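Local coordinates for protein adenylyl-sulfate kinase 1, chloroplastic (PDB 4FXP) that phosphorylates adenosine 5'-phosphosulfate at the expense of ATP, giving 3'-phosphoadenylyl sulfate, an activated form of sulfate, at residues S106-D111 with P162-L167. Sequence-based numbering, arbitrary orientation.
With ADX (adenosine-5'-phosphosulfate), chain D.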
ATOM      1  N   SER A 106      14.484  -3.767  -9.924  1.00 27.27           N
ATOM      2  CA  SER A 106      13.934  -5.113  -9.862  1.00 28.41           C
ATOM      3  C   SER A 106      14.687  -6.079 -10.764  1.00 29.13           C
ATOM      4  O   SER A 106      14.122  -6.583 -11.665  1.00 29.26           O
ATOM      5  CB  SER A 106      12.422  -5.121 -10.114  1.00 30.86           C
ATOM      6  OG  SER A 106      12.077  -4.392 -11.232  1.00 27.94           O
ATOM      7  N   PRO A 107      15.981  -6.263 -10.532  1.00 28.10           N
ATOM      8  CA  PRO A 107      16.865  -6.947 -11.479  1.00 27.64           C
ATOM      9  C   PRO A 107      16.700  -8.454 -11.640  1.00 32.19           C
ATOM     10  O   PRO A 107      17.195  -8.997 -12.629  1.00 31.54           O
ATOM     11  CB  PRO A 107      18.252  -6.633 -10.903  1.00 33.46           C
ATOM     12  CG  PRO A 107      18.014  -6.528  -9.426  1.00 34.63           C
ATOM     13  CD  PRO A 107      16.641  -5.928  -9.271  1.00 32.15           C
ATOM     14  N   TYR A 108      16.040  -9.127 -10.711  1.00 27.43           N
ATOM     15  CA  TYR A 108      15.982 -10.588 -10.771  1.00 37.02           C
ATOM     16  C   TYR A 108      14.645 -11.098 -11.294  1.00 37.09           C
ATOM     17  O   TYR A 108      13.592 -10.740 -10.775  1.00 31.89           O
ATOM     18  CB  TYR A 108      16.271 -11.201  -9.401  1.00 37.11           C
ATOM     19  CG  TYR A 108      17.536 -10.695  -8.747  1.00 43.34           C
ATOM     20  CD1 TYR A 108      18.770 -10.794  -9.382  1.00 47.57           C
ATOM     21  CD2 TYR A 108      17.498 -10.128  -7.486  1.00 39.40           C
ATOM     22  CE1 TYR A 108      19.929 -10.331  -8.768  1.00 51.93           C
ATOM     23  CE2 TYR A 108      18.644  -9.668  -6.869  1.00 43.27           C
ATOM     24  CZ  TYR A 108      19.852  -9.768  -7.505  1.00 53.67           C
ATOM     25  OH  TYR A 108      20.976  -9.298  -6.862  1.00 61.93           O
ATOM     26  N   ARG A 109      14.701 -11.949 -12.314  1.00 33.79           N
ATOM     27  CA  ARG A 109      13.497 -12.483 -12.947  1.00 31.63           C
ATOM     28  C   ARG A 109      12.608 -13.259 -11.985  1.00 31.74           C
ATOM     29  O   ARG A 109      11.385 -13.144 -12.036  1.00 31.22           O
ATOM     30  CB  ARG A 109      13.850 -13.377 -14.154  1.00 33.35           C
ATOM     31  CG  ARG A 109      13.970 -12.625 -15.468  1.00 39.37           C
ATOM     32  CD  ARG A 109      14.196 -13.558 -16.678  1.00 40.99           C
ATOM     33  NE  ARG A 109      15.422 -14.335 -16.561  1.00 36.07           N
ATOM     34  CZ  ARG A 109      16.555 -14.076 -17.212  1.00 41.40           C
ATOM     35  NH1 ARG A 109      16.641 -13.051 -18.062  1.00 31.86           N
ATOM     36  NH2 ARG A 109      17.608 -14.859 -17.017  1.00 41.42           N
ATOM     37  N   THR A 110      13.214 -14.068 -11.123  1.00 31.58           N
ATOM     38  CA  THR A 110      12.419 -14.913 -10.232  1.00 34.65           C
ATOM     39  C   THR A 110      11.577 -14.064  -9.279  1.00 36.15           C
ATOM     40  O   THR A 110      10.465 -14.446  -8.893  1.00 30.04           O
ATOM     41  CB  THR A 110      13.293 -15.897  -9.428  1.00 38.31           C
ATOM     42  OG1 THR A 110      12.450 -16.798  -8.699  1.00 42.39           O
ATOM     43  CG2 THR A 110      14.205 -15.155  -8.458  1.00 35.90           C
ATOM     44  N   ASP A 111      12.110 -12.906  -8.911  1.00 31.77           N
ATOM     45  CA  ASP A 111      11.416 -12.032  -7.976  1.00 30.59           C
ATOM     46  C   ASP A 111      10.292 -11.269  -8.662  1.00 28.81           C
ATOM     47  O   ASP A 111       9.194 -11.165  -8.114  1.00 30.30           O
ATOM     48  CB  ASP A 111      12.404 -11.106  -7.269  1.00 30.47           C
ATOM     49  CG  ASP A 111      13.381 -11.872  -6.394  1.00 37.46           C
ATOM     50  OD1 ASP A 111      12.946 -12.839  -5.738  1.00 40.13           O
ATOM     51  OD2 ASP A 111      14.580 -11.518  -6.365  1.00 40.63           O
ATOM     52  N   PRO A 162      24.052  -8.299 -11.211  1.00 44.57           N
ATOM     53  CA  PRO A 162      23.336  -8.702 -12.428  1.00 45.80           C
ATOM     54  C   PRO A 162      21.987  -8.015 -12.653  1.00 44.36           C
ATOM     55  O   PRO A 162      21.269  -7.706 -11.696  1.00 47.34           O
ATOM     56  CB  PRO A 162      23.134 -10.209 -12.222  1.00 46.75           C
ATOM     57  CG  PRO A 162      23.106 -10.377 -10.751  1.00 51.78           C
ATOM     58  CD  PRO A 162      24.044  -9.353 -10.182  1.00 46.66           C
ATOM     59  N   TYR A 163      21.665  -7.752 -13.917  1.00 31.22           N
ATOM     60  CA  TYR A 163      20.292  -7.438 -14.300  1.00 31.53           C
ATOM     61  C   TYR A 163      19.808  -8.534 -15.251  1.00 37.02           C
ATOM     62  O   TYR A 163      20.479  -8.840 -16.241  1.00 33.39           O
ATOM     63  CB  TYR A 163      20.171  -6.065 -14.988  1.00 34.76           C
ATOM     64  CG  TYR A 163      18.727  -5.777 -15.342  1.00 34.13           C
ATOM     65  CD1 TYR A 163      17.846  -5.268 -14.385  1.00 29.61           C
ATOM     66  CD2 TYR A 163      18.226  -6.072 -16.608  1.00 36.19           C
ATOM     67  CE1 TYR A 163      16.503  -5.041 -14.685  1.00 28.68           C
ATOM     68  CE2 TYR A 163      16.885  -5.844 -16.922  1.00 30.69           C
ATOM     69  CZ  TYR A 163      16.029  -5.333 -15.953  1.00 26.81           C
ATOM     70  OH  TYR A 163      14.697  -5.123 -16.264  1.00 26.68           O
ATOM     71  N   GLU A 164      18.654  -9.125 -14.944  1.00 26.89           N
ATOM     72  CA  GLU A 164      18.079 -10.187 -15.760  1.00 35.60           C
ATOM     73  C   GLU A 164      16.809  -9.690 -16.440  1.00 32.42           C
ATOM     74  O   GLU A 164      15.773  -9.536 -15.792  1.00 32.18           O
ATOM     75  CB  GLU A 164      17.753 -11.408 -14.900  1.00 36.26           C
ATOM     76  CG  GLU A 164      18.909 -11.919 -14.063  1.00 30.42           C
ATOM     77  CD  GLU A 164      18.483 -13.052 -13.138  1.00 41.55           C
ATOM     78  OE1 GLU A 164      17.346 -13.008 -12.625  1.00 39.81           O
ATOM     79  OE2 GLU A 164      19.276 -13.992 -12.927  1.00 42.45           O
ATOM     80  N   PRO A 165      16.882  -9.434 -17.758  1.00 33.00           N
ATOM     81  CA  PRO A 165      15.727  -8.902 -18.490  1.00 29.84           C
ATOM     82  C   PRO A 165      14.546  -9.860 -18.522  1.00 29.56           C
ATOM     83  O   PRO A 165      14.740 -11.071 -18.458  1.00 32.61           O
ATOM     84  CB  PRO A 165      16.275  -8.689 -19.910  1.00 33.49           C
ATOM     85  CG  PRO A 165      17.538  -9.469 -19.973  1.00 36.78           C
ATOM     86  CD  PRO A 165      18.092  -9.497 -18.594  1.00 26.63           C
ATOM     87  N   PRO A 166      13.322  -9.318 -18.621  1.00 30.59           N
ATOM     88  CA  PRO A 166      12.112 -10.137 -18.738  1.00 28.00           C
ATOM     89  C   PRO A 166      12.158 -10.978 -20.008  1.00 36.12           C
ATOM     90  O   PRO A 166      12.576 -10.480 -21.054  1.00 34.64           O
ATOM     91  CB  PRO A 166      10.996  -9.094 -18.855  1.00 33.04           C
ATOM     92  CG  PRO A 166      11.556  -7.856 -18.228  1.00 37.46           C
ATOM     93  CD  PRO A 166      13.017  -7.878 -18.543  1.00 33.52           C
ATOM     94  N   LEU A 167      11.729 -12.230 -19.919  1.00 38.56           N
ATOM     95  CA  LEU A 167      11.701 -13.115 -21.083  1.00 42.32           C
ATOM     96  C   LEU A 167      10.366 -13.019 -21.821  1.00 44.50           C
ATOM     97  O   LEU A 167      10.260 -13.401 -22.984  1.00 40.32           O
ATOM     98  CB  LEU A 167      11.948 -14.566 -20.656  1.00 41.24           C
ATOM     99  CG  LEU A 167      13.237 -14.765 -19.863  1.00 40.46           C
ATOM    100  CD1 LEU A 167      13.457 -16.216 -19.483  1.00 38.41           C
ATOM    101  CD2 LEU A 167      14.409 -14.239 -20.663  1.00 38.67           C
TER
HETATM  102  SB  ADX D 301      16.167  -2.836  -6.458  1.00 29.83           S
HETATM  103  O1B ADX D 301      16.104  -3.301  -5.098  1.00 32.33           O
HETATM  104  O2B ADX D 301      17.216  -3.590  -7.184  1.00 31.22           O
HETATM  105  O3B ADX D 301      14.857  -3.046  -7.109  1.00 28.46           O
HETATM  106  PA  ADX D 301      15.654  -0.128  -6.179  1.00 33.23           P
HETATM  107  O1A ADX D 301      14.721  -0.489  -5.069  1.00 31.36           O
HETATM  108  O2A ADX D 301      14.926   0.332  -7.429  1.00 30.35           O
HETATM  109  O3A ADX D 301      16.573  -1.387  -6.487  1.00 30.46           O
HETATM  110  O5' ADX D 301      16.647   1.005  -5.708  1.00 32.29           O
HETATM  111  C5' ADX D 301      17.540   1.634  -6.598  1.00 34.58           C
HETATM  112  C4' ADX D 301      18.120   2.882  -6.146  1.00 38.43           C
HETATM  113  O4' ADX D 301      18.926   2.618  -5.000  1.00 36.22           O
HETATM  114  C3' ADX D 301      19.039   3.485  -7.159  1.00 43.00           C
HETATM  115  O3' ADX D 301      18.402   4.518  -7.854  1.00 36.38           O
HETATM  116  C2' ADX D 301      20.071   4.064  -6.382  1.00 48.27           C
HETATM  117  O2' ADX D 301      19.679   5.359  -6.032  1.00 43.07           O
HETATM  118  C1' ADX D 301      20.134   3.309  -5.115  1.00 45.63           C
HETATM  119  N9  ADX D 301      21.259   2.428  -4.993  1.00 42.06           N
HETATM  120  C8  ADX D 301      22.116   2.393  -3.948  1.00 39.98           C
HETATM  121  N7  ADX D 301      22.947   1.350  -4.113  1.00 40.42           N
HETATM  122  C5  ADX D 301      22.609   0.713  -5.258  1.00 35.69           C
HETATM  123  C6  ADX D 301      23.108  -0.416  -5.933  1.00 40.37           C
HETATM  124  N6  ADX D 301      24.192  -1.149  -5.364  1.00 35.53           N
HETATM  125  N1  ADX D 301      22.539  -0.814  -7.100  1.00 43.28           N
HETATM  126  C2  ADX D 301      21.501  -0.133  -7.618  1.00 45.16           C
HETATM  127  N3  ADX D 301      20.992   0.952  -6.985  1.00 37.71           N
HETATM  128  C4  ADX D 301      21.526   1.395  -5.823  1.00 37.31           C
HETATM  129  O   HOH W   1      16.094 -14.756 -11.235  1.00 37.97           O
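Glu164 and its neighbours pack against the start of helix 109-117 in this loop-to-helix contact at the substrate end of a P-loop kinase fold, where the loop before strand 171-173 runs beside the turn leaving strand 99-103. Tyr108 is the N-cap residue; the Glu164 carboxylate OE1 takes the N-H of Arg109 at 2.9 Å, nearly along the C-O axis, and a water links the same oxygen to Thr110 N, so two amides of the first turn are served. CG of Glu164, anti to its carbonyl carbon (chi1 -53°), starts an extended chain that carries OE1 there. In the backbone, Glu164 N donates to Pro107 O at 2.7 Å, while Pro107 CB meets Pro162 O and the Tyr163 ring. On the substrate side of this turn, Ser106 N binds sulfate oxygen O3B of adenosine-5'-phosphosulfate at 2.9 Å; the hydroxyl of Tyr163 bonds to Thr31. The Arg109 chain bends at chi3 (-61°), setting its guanidinium between Glu164 CB and Leu167 CD1, over opposite faces. Arg109 NH1 reaches Pro165 O at 2.8 Å, in both the guanidinium and carbonyl planes. An alanine replacing Arg109 would probably leave Pro165 O without that donor and Leu167 without its packing partner, whose CD lies 3.5 Å from Leu167 CG.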